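Branched-chain-amino-acid aminotransferase (Deinococcus radiodurans, PDB 3UYY) probably catalyses the pyridoxal-phosphate-dependent transfer of the amino group between leucine, isoleucine or valine and 2-oxoglutarate. Local coordinates at residues 36-41 / 52-57; 81-86 / 131-136. One frame throughout, in Å; residues are numbered along the deposited sequence.

Contact 1: 36-41 / 52-57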
loop_
_atom_site.group_PDB
_atom_site.type_symbol
_atom_site.label_atom_id
_atom_site.label_comp_id
_atom_site.label_asym_id
_atom_site.label_seq_id
_atom_site.Cartn_x
_atom_site.Cartn_y
_atom_site.Cartn_z
ATOM N N THR B 36 -13.971 8.739 20.667
ATOM C CA THR B 36 -15.170 8.235 21.328
ATOM C C THR B 36 -14.681 7.444 22.541
ATOM O O THR B 36 -13.475 7.246 22.696
ATOM C CB THR B 36 -16.005 7.347 20.388
ATOM O OG1 THR B 36 -15.210 6.255 19.908
ATOM C CG2 THR B 36 -16.512 8.182 19.213
ATOM N N ASP B 37 -15.598 6.988 23.396
ATOM C CA ASP B 37 -15.209 6.285 24.620
ATOM C C ASP B 37 -14.494 4.946 24.525
ATOM O O ASP B 37 -13.410 4.798 25.082
ATOM C CB ASP B 37 -16.418 6.110 25.547
ATOM C CG ASP B 37 -16.905 7.424 26.129
ATOM O OD1 ASP B 37 -16.192 8.447 25.987
ATOM O OD2 ASP B 37 -17.997 7.433 26.736
ATOM N N LEU B 38 -15.089 3.979 23.830
ATOM C CA LEU B 38 -14.517 2.637 23.741
ATOM C C LEU B 38 -14.394 2.037 22.334
ATOM O O LEU B 38 -15.219 2.304 21.464
ATOM C CB LEU B 38 -15.349 1.685 24.623
ATOM C CG LEU B 38 -15.461 1.977 26.128
ATOM C CD1 LEU B 38 -16.589 1.150 26.761
ATOM C CD2 LEU B 38 -14.139 1.662 26.812
ATOM N N ARG B 39 -13.355 1.224 22.137
ATOM C CA ARG B 39 -13.088 0.525 20.880
ATOM C C ARG B 39 -12.958 -0.964 21.185
ATOM O O ARG B 39 -12.658 -1.353 22.321
ATOM C CB ARG B 39 -11.758 0.941 20.269
ATOM C CG ARG B 39 -11.572 2.391 20.061
ATOM C CD ARG B 39 -10.269 2.802 20.680
ATOM N NE ARG B 39 -10.511 3.658 21.824
ATOM C CZ ARG B 39 -11.125 4.836 21.768
ATOM N NH1 ARG B 39 -11.565 5.307 20.615
ATOM N NH2 ARG B 39 -11.283 5.548 22.881
ATOM N N TYR B 40 -13.154 -1.786 20.161
ATOM C CA TYR B 40 -13.032 -3.225 20.303
ATOM C C TYR B 40 -11.620 -3.554 19.836
ATOM O O TYR B 40 -11.086 -2.891 18.935
ATOM C CB TYR B 40 -14.054 -3.930 19.415
ATOM C CG TYR B 40 -13.956 -5.441 19.387
ATOM C CD1 TYR B 40 -14.670 -6.224 20.291
ATOM C CD2 TYR B 40 -13.202 -6.090 18.408
ATOM C CE1 TYR B 40 -14.644 -7.607 20.215
ATOM C CE2 TYR B 40 -13.173 -7.467 18.322
ATOM C CZ TYR B 40 -13.896 -8.222 19.223
ATOM O OH TYR B 40 -13.901 -9.597 19.114
ATOM N N LEU B 41 -11.023 -4.575 20.440
ATOM C CA LEU B 41 -9.672 -4.982 20.105
ATOM C C LEU B 41 -9.538 -6.489 20.266
ATOM O O LEU B 41 -9.933 -7.061 21.287
ATOM C CB LEU B 41 -8.683 -4.285 21.033
ATOM C CG LEU B 41 -7.203 -4.576 20.804
ATOM C CD1 LEU B 41 -6.768 -4.015 19.461
ATOM C CD2 LEU B 41 -6.397 -3.947 21.920
ATOM N N GLY B 52 -11.747 -11.036 22.125
ATOM C CA GLY B 52 -12.224 -9.735 21.709
ATOM C C GLY B 52 -12.463 -8.972 22.988
ATOM O O GLY B 52 -13.113 -9.478 23.897
ATOM N N THR B 53 -11.943 -7.757 23.066
ATOM C CA THR B 53 -12.084 -6.960 24.274
ATOM C C THR B 53 -12.296 -5.473 23.989
ATOM O O THR B 53 -11.685 -4.913 23.087
ATOM C CB THR B 53 -10.835 -7.123 25.153
ATOM O OG1 THR B 53 -10.848 -6.138 26.188
ATOM C CG2 THR B 53 -9.567 -6.958 24.319
ATOM N N LEU B 54 -13.158 -4.843 24.776
ATOM C CA LEU B 54 -13.459 -3.427 24.632
ATOM C C LEU B 54 -12.455 -2.602 25.421
ATOM O O LEU B 54 -12.156 -2.942 26.558
ATOM C CB LEU B 54 -14.856 -3.142 25.181
ATOM C CG LEU B 54 -15.839 -2.423 24.260
ATOM C CD1 LEU B 54 -15.948 -3.167 22.936
ATOM C CD2 LEU B 54 -17.192 -2.330 24.936
ATOM N N THR B 55 -11.923 -1.528 24.842
ATOM C CA THR B 55 -10.991 -0.698 25.595
ATOM C C THR B 55 -11.088 0.812 25.375
ATOM O O THR B 55 -11.635 1.289 24.369
ATOM C CB THR B 55 -9.538 -1.097 25.372
ATOM O OG1 THR B 55 -8.706 -0.218 26.148
ATOM C CG2 THR B 55 -9.152 -0.973 23.893
ATOM N N GLU B 56 -10.525 1.551 26.334
ATOM C CA GLU B 56 -10.514 3.015 26.342
ATOM C C GLU B 56 -9.306 3.589 25.617
ATOM O O GLU B 56 -9.266 4.776 25.319
ATOM C CB GLU B 56 -10.522 3.507 27.796
ATOM C CG GLU B 56 -10.110 4.963 28.022
ATOM C CD GLU B 56 -8.594 5.169 28.111
ATOM O OE1 GLU B 56 -7.836 4.172 28.134
ATOM O OE2 GLU B 56 -8.161 6.345 28.169
ATOM N N ASP B 57 -8.327 2.742 25.332
ATOM C CA ASP B 57 -7.100 3.182 24.673
ATOM C C ASP B 57 -7.221 3.406 23.161
ATOM O O ASP B 57 -7.359 2.451 22.395
ATOM C CB ASP B 57 -5.986 2.172 24.966
ATOM C CG ASP B 57 -4.608 2.750 24.751
ATOM O OD1 ASP B 57 -4.494 3.977 24.547
ATOM O OD2 ASP B 57 -3.630 1.981 24.799
#
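An antiparallel beta hairpin pairs Arg39, Tyr40 and Leu41 with Thr55, Leu54 and Thr53 at one border of the seven-stranded sheet. Arg39 and Thr55 form a hydrogen-bonded pair, with Arg39 N to Thr55 O at 2.8 Å and Thr55 N to Arg39 O at 2.6 Å. Leu41 and Thr53 form a second such pair. Between them lies the non-hydrogen-bonded pair of Tyr40 and Leu54. Leu54 CD1 sits at the edge of the Tyr40 ring, 4.1 Å from Tyr40 CB. Leu54 CD2 meets Leu38 CD1 at 4.0 Å, the two side chains crossing at about a right angle. The Tyr40 ring extends along the partner strand because its CG is anti to the backbone N (chi1 175°). Its far end lies against Gly52, with Tyr40 OH 3.1 Å from Gly52 CA. The Arg39 chain bends at chi2 and chi3, and Arg39 NH2 donates a long hydrogen bond to Glu56 O (3.3 Å) from above the carbonyl plane. Arg39 NH2 also donates to Thr36 O at 2.8 Å. It thus joins residues flanking both strands at the hairpin's open end. NH1 forms a salt bridge with Glu64 of the second subunit. These partners probably limit how the guanidinium can turn.

Contact 2: 81-86 / 131-136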
loop_
_atom_site.group_PDB
_atom_site.type_symbol
_atom_site.label_atom_id
_atom_site.label_comp_id
_atom_site.label_asym_id
_atom_site.label_seq_id
_atom_site.Cartn_x
_atom_site.Cartn_y
_atom_site.Cartn_z
ATOM N N ALA B 81 -24.067 3.574 11.481
ATOM C CA ALA B 81 -25.175 3.250 12.343
ATOM C C ALA B 81 -26.010 4.523 12.274
ATOM O O ALA B 81 -25.470 5.641 12.276
ATOM C CB ALA B 81 -24.684 3.024 13.761
ATOM N N TYR B 82 -27.320 4.368 12.214
ATOM C CA TYR B 82 -28.159 5.530 12.127
ATOM C C TYR B 82 -29.239 5.513 13.192
ATOM O O TYR B 82 -29.690 4.448 13.627
ATOM C CB TYR B 82 -28.799 5.600 10.734
ATOM C CG TYR B 82 -27.829 5.467 9.573
ATOM C CD1 TYR B 82 -27.370 4.220 9.157
ATOM C CD2 TYR B 82 -27.369 6.595 8.895
ATOM C CE1 TYR B 82 -26.475 4.102 8.089
ATOM C CE2 TYR B 82 -26.480 6.488 7.833
ATOM C CZ TYR B 82 -26.039 5.244 7.435
ATOM O OH TYR B 82 -25.175 5.149 6.366
ATOM N N ARG B 83 -29.639 6.701 13.625
ATOM C CA ARG B 83 -30.699 6.809 14.611
ATOM C C ARG B 83 -31.986 6.989 13.823
ATOM O O ARG B 83 -32.065 7.843 12.939
ATOM C CB ARG B 83 -30.488 8.018 15.521
ATOM C CG ARG B 83 -31.662 8.273 16.464
ATOM C CD ARG B 83 -31.761 7.224 17.569
ATOM N NE ARG B 83 -30.716 7.406 18.576
ATOM C CZ ARG B 83 -30.528 6.608 19.628
ATOM N NH1 ARG B 83 -31.308 5.560 19.826
ATOM N NH2 ARG B 83 -29.560 6.870 20.490
ATOM N N CYS B 84 -32.989 6.174 14.126
ATOM C CA CYS B 84 -34.263 6.273 13.429
ATOM C C CYS B 84 -35.175 7.219 14.177
ATOM O O CYS B 84 -34.858 7.643 15.291
ATOM C CB CYS B 84 -34.919 4.905 13.326
ATOM S SG CYS B 84 -33.870 3.671 12.534
ATOM N N ALA B 85 -36.308 7.547 13.561
ATOM C CA ALA B 85 -37.277 8.453 14.166
ATOM C C ALA B 85 -37.927 7.807 15.377
ATOM O O ALA B 85 -38.131 8.462 16.401
ATOM C CB ALA B 85 -38.343 8.840 13.149
ATOM N N ASP B 86 -38.247 6.522 15.264
ATOM C CA ASP B 86 -38.886 5.816 16.371
ATOM C C ASP B 86 -37.949 5.596 17.550
ATOM O O ASP B 86 -38.370 5.089 18.584
ATOM C CB ASP B 86 -39.457 4.465 15.919
ATOM C CG ASP B 86 -38.387 3.494 15.462
ATOM O OD1 ASP B 86 -37.185 3.773 15.677
ATOM O OD2 ASP B 86 -38.749 2.442 14.891
ATOM N N HIS B 131 -24.219 7.359 23.099
ATOM C CA HIS B 131 -24.306 8.784 23.382
ATOM C C HIS B 131 -23.574 9.655 22.365
ATOM O O HIS B 131 -23.588 10.888 22.467
ATOM C CB HIS B 131 -23.822 9.071 24.816
ATOM C CG HIS B 131 -22.522 8.419 25.162
ATOM N ND1 HIS B 131 -21.365 9.137 25.379
ATOM C CD2 HIS B 131 -22.187 7.115 25.299
ATOM C CE1 HIS B 131 -20.373 8.303 25.632
ATOM N NE2 HIS B 131 -20.844 7.070 25.587
ATOM N N PHE B 132 -22.941 9.007 21.387
ATOM C CA PHE B 132 -22.235 9.715 20.315
ATOM C C PHE B 132 -23.033 9.637 19.016
ATOM O O PHE B 132 -22.685 10.267 18.021
ATOM C CB PHE B 132 -20.834 9.127 20.083
ATOM C CG PHE B 132 -19.805 9.626 21.052
ATOM C CD1 PHE B 132 -19.442 8.867 22.154
ATOM C CD2 PHE B 132 -19.235 10.883 20.885
ATOM C CE1 PHE B 132 -18.529 9.353 23.079
ATOM C CE2 PHE B 132 -18.319 11.384 21.803
ATOM C CZ PHE B 132 -17.963 10.620 22.906
ATOM N N LEU B 133 -24.105 8.857 19.039
ATOM C CA LEU B 133 -24.955 8.688 17.870
ATOM C C LEU B 133 -25.762 9.962 17.636
ATOM O O LEU B 133 -26.631 10.305 18.436
ATOM C CB LEU B 133 -25.914 7.520 18.080
ATOM C CG LEU B 133 -26.214 6.669 16.848
ATOM C CD1 LEU B 133 -27.371 5.743 17.159
ATOM C CD2 LEU B 133 -26.535 7.551 15.665
ATOM N N PRO B 134 -25.475 10.686 16.538
ATOM C CA PRO B 134 -26.196 11.928 16.218
ATOM C C PRO B 134 -27.707 11.674 16.244
ATOM O O PRO B 134 -28.178 10.632 15.778
ATOM C CB PRO B 134 -25.694 12.273 14.813
ATOM C CG PRO B 134 -24.302 11.705 14.812
ATOM C CD PRO B 134 -24.500 10.361 15.484
ATOM N N PRO B 135 -28.478 12.614 16.813
ATOM C CA PRO B 135 -29.938 12.487 16.901
ATOM C C PRO B 135 -30.585 12.556 15.522
ATOM O O PRO B 135 -30.085 13.250 14.635
ATOM C CB PRO B 135 -30.327 13.659 17.790
ATOM C CG PRO B 135 -29.302 14.692 17.428
ATOM C CD PRO B 135 -28.027 13.890 17.400
ATOM N N TYR B 136 -31.682 11.818 15.346
ATOM C CA TYR B 136 -32.402 11.792 14.072
ATOM C C TYR B 136 -32.834 13.187 13.625
ATOM O O TYR B 136 -33.481 13.920 14.381
ATOM C CB TYR B 136 -33.637 10.888 14.173
ATOM C CG TYR B 136 -34.520 10.918 12.941
ATOM C CD1 TYR B 136 -35.520 11.884 12.789
ATOM C CD2 TYR B 136 -34.340 9.991 11.918
ATOM C CE1 TYR B 136 -36.315 11.918 11.646
ATOM C CE2 TYR B 136 -35.123 10.016 10.772
ATOM C CZ TYR B 136 -36.107 10.978 10.639
ATOM O OH TYR B 136 -36.860 10.997 9.489
HETATM O O HOH W 1 -29.073 9.748 18.939
#
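The last residues of strand 74-83 and the loop 133-136 run in roughly the same direction, 33° apart, and come closest in backbone at Arg83 and Tyr136, whose CA atoms are 5.3 Å apart. Leu133 spreads its two methyls over Arg83. Leu133 CD2 lies 3.8 Å from Arg83 N, and Leu133 CD1 covers one face of the Arg83 guanidinium, offset toward its rim. Arg83 CB also packs on Pro134 O at 3.5 Å. The Arg83 chain folds at chi2 (71°) and chi3 (74°), which turns NE back toward the loop. There a water in the guanidinium plane accepts from Arg83 NE at 2.9 Å and donates to Leu133 O at 2.6 Å. Arg83 NH1 donates a hydrogen bond to Gly87 O in the turn that follows. At the other end, Ala85 CB sits over the centre of the Tyr136 ring, 3.9 Å from the centroid, in a CH-pi contact. Arg83 O comes in at the edge of the same ring, 3.3 Å from Tyr136 CD2. Tyr136 OH is hydrogen-bonded to Asp347 OD2. Apolar and CH-pi packing and one water bridge thus join the C-terminal end of strand 74-83 to the loop between helix 115-129 and strand 141-151.

How the contacts relate
From the N terminus, contact 1 comes first and closes the short hairpin of strands 39-45 and 48-55. The chain then runs through strand 74-83, where contact 2 opens. After strand 89-92 and helices 94-107 and 115-129, the loop before strand 141-151 returns to close contact 2. The contacts are in series, neither nested nor crossed, with centres about 21 Å apart. Both reach the same antiparallel sheet. Contact 1 pairs its border strand 48-55 with strand 39-45, and contact 2 ties the exit of strand 74-83 to the loop beyond helix 115-129. They meet where Phe132 packs against Thr36 and Asp37.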